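Local structure of glutamate receptor IIB (Drosophila melanogaster, 4WXJ) at residues I120-K124 against V188-G193. The protein probably serves as a glutamate-gated cation channel subunit of the postsynaptic muscle membrane, represented here by its ligand-binding domain with glutamate bound. Numbering follows the deposited sequence.
Sequences ILSYK and VKLSKG
The phenol ring of Tyr123 lays one face over Lys192, just past helix 181-191, with Lys192 CA 3.9 Å from the ring centroid, 8° off the normal: a CH-pi contact over the middle of that face. CG is anti to the backbone N (chi1 -160°), which carries the ring away from its own strand and across the helix end. There its CD1 and CE1 approach the carbonyl oxygens of Val188 and Lys189 obliquely, CE1 standing 3.7 Å from Lys189 O, while CD2 comes near Lys192 O. Nearer the strand, Tyr123 CB packs 3.6 Å from Gly193 N. Gly193 has backbone angles (phi 118°) at which a CB would press on the preceding carbonyl oxygen, and that CB would also lie close to Tyr123 CB. With an alanine in place of Tyr123, the Lys192 backbone would probably lose its aromatic cover and a gap would open over the helix end.

Val188 fills the angle between helix and strand. Its CG1 rests on the strand backbone, 3.5 Å from Tyr123 N, and its CG2 reaches toward Leu121 O and, more loosely, Leu121 CD2. Around it Tyr195, Phe197 and Leu214 extend the apolar packing; the side chain of Leu121 is about 10 Å from the bound glutamate.

Lys192 leaves helical geometry with a positive phi and turns the chain toward strand 195-200. On the strand side, Ser122 OG hydrogen-bonds to Tyr123 O (3.0 Å), and Thr126 OG1 hydrogen-bonds to both. Backbone bonds tie Leu121 to Phe197 and Ser122 to Thr215, placing strand 108-123 between strands 195-200 and 214-230. The arrangement is helix-on-sheet packing in the second lobe (D2) of the bilobed, periplasmic-binding-protein-like glutamate-binding domain.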
loop_
_atom_site.group_PDB
_atom_site.type_symbol
_atom_site.label_atom_id
_atom_site.label_comp_id
_atom_site.label_asym_id
_atom_site.label_seq_id
_atom_site.Cartn_x
_atom_site.Cartn_y
_atom_site.Cartn_z
ATOM N N ILE A 120 -1.975 12.383 6.796
ATOM C CA ILE A 120 -2.549 13.300 5.819
ATOM C C ILE A 120 -1.464 13.974 4.982
ATOM O O ILE A 120 -0.610 14.678 5.516
ATOM C CB ILE A 120 -3.393 14.388 6.513
ATOM C CG1 ILE A 120 -4.457 13.756 7.417
ATOM C CG2 ILE A 120 -4.054 15.296 5.477
ATOM C CD1 ILE A 120 -5.059 14.724 8.414
ATOM N N LEU A 121 -1.507 13.755 3.670
ATOM C CA LEU A 121 -0.623 14.457 2.745
ATOM C C LEU A 121 -1.313 15.726 2.269
ATOM O O LEU A 121 -2.439 15.677 1.766
ATOM C CB LEU A 121 -0.251 13.573 1.551
ATOM C CG LEU A 121 0.637 14.235 0.491
ATOM C CD1 LEU A 121 2.000 14.582 1.064
ATOM C CD2 LEU A 121 0.781 13.340 -0.728
ATOM N N SER A 122 -0.633 16.858 2.424
ATOM C CA SER A 122 -1.218 18.151 2.098
ATOM C C SER A 122 -0.240 19.065 1.368
ATOM O O SER A 122 0.976 18.879 1.429
ATOM C CB SER A 122 -1.705 18.844 3.370
ATOM O OG SER A 122 -2.232 20.125 3.076
ATOM N N TYR A 123 -0.796 20.050 0.672
ATOM C CA TYR A 123 -0.008 21.116 0.077
ATOM C C TYR A 123 0.413 22.063 1.192
ATOM O O TYR A 123 -0.371 22.334 2.101
ATOM C CB TYR A 123 -0.819 21.854 -0.991
ATOM C CG TYR A 123 0.011 22.633 -1.986
ATOM C CD1 TYR A 123 0.456 22.041 -3.160
ATOM C CD2 TYR A 123 0.338 23.963 -1.759
ATOM C CE1 TYR A 123 1.210 22.748 -4.077
ATOM C CE2 TYR A 123 1.092 24.679 -2.670
ATOM C CZ TYR A 123 1.524 24.067 -3.828
ATOM O OH TYR A 123 2.277 24.775 -4.738
ATOM N N LYS A 124 1.647 22.551 1.135
ATOM C CA LYS A 124 2.142 23.475 2.149
ATOM C C LYS A 124 1.335 24.770 2.158
ATOM O O LYS A 124 0.803 25.189 1.130
ATOM C CB LYS A 124 3.624 23.777 1.919
ATOM C CG LYS A 124 4.555 22.687 2.419
ATOM C CD LYS A 124 6.011 23.029 2.158
ATOM C CE LYS A 124 6.938 22.074 2.890
ATOM N NZ LYS A 124 8.321 22.094 2.335
ATOM N N VAL A 188 -2.999 16.386 -5.053
ATOM C CA VAL A 188 -2.659 17.347 -4.008
ATOM C C VAL A 188 -1.802 18.470 -4.587
ATOM O O VAL A 188 -1.999 19.645 -4.269
ATOM C CB VAL A 188 -1.906 16.679 -2.837
ATOM C CG1 VAL A 188 -1.430 17.726 -1.828
ATOM C CG2 VAL A 188 -2.794 15.661 -2.147
ATOM N N LYS A 189 -0.847 18.100 -5.435
ATOM C CA LYS A 189 0.039 19.071 -6.066
ATOM C C LYS A 189 -0.737 20.015 -6.982
ATOM O O LYS A 189 -0.580 21.233 -6.909
ATOM C CB LYS A 189 1.141 18.348 -6.851
ATOM C CG LYS A 189 2.171 17.665 -5.959
ATOM C CD LYS A 189 2.831 16.469 -6.634
ATOM C CE LYS A 189 3.831 16.884 -7.698
ATOM N NZ LYS A 189 4.540 15.699 -8.264
ATOM N N LEU A 190 -1.586 19.447 -7.832
ATOM C CA LEU A 190 -2.359 20.233 -8.789
ATOM C C LEU A 190 -3.398 21.127 -8.112
ATOM O O LEU A 190 -3.787 22.158 -8.660
ATOM C CB LEU A 190 -3.059 19.307 -9.786
ATOM C CG LEU A 190 -2.158 18.539 -10.756
ATOM C CD1 LEU A 190 -2.945 17.436 -11.450
ATOM C CD2 LEU A 190 -1.543 19.480 -11.780
ATOM N N SER A 191 -3.843 20.727 -6.925
ATOM C CA SER A 191 -4.948 21.399 -6.248
ATOM C C SER A 191 -4.506 22.621 -5.442
ATOM O O SER A 191 -5.341 23.404 -4.989
ATOM C CB SER A 191 -5.671 20.408 -5.336
ATOM O OG SER A 191 -6.354 19.430 -6.101
ATOM N N LYS A 192 -3.198 22.775 -5.255
ATOM C CA LYS A 192 -2.639 23.968 -4.617
ATOM C C LYS A 192 -3.138 24.193 -3.184
ATOM O O LYS A 192 -2.968 25.279 -2.626
ATOM C CB LYS A 192 -2.945 25.205 -5.473
ATOM C CG LYS A 192 -1.755 25.737 -6.251
ATOM C CD LYS A 192 -1.257 24.731 -7.273
ATOM C CE LYS A 192 -0.335 25.391 -8.283
ATOM N NZ LYS A 192 0.359 24.397 -9.145
ATOM N N GLY A 193 -3.743 23.167 -2.588
ATOM C CA GLY A 193 -4.162 23.221 -1.195
ATOM C C GLY A 193 -5.658 23.084 -0.969
ATOM O O GLY A 193 -6.139 23.282 0.149
#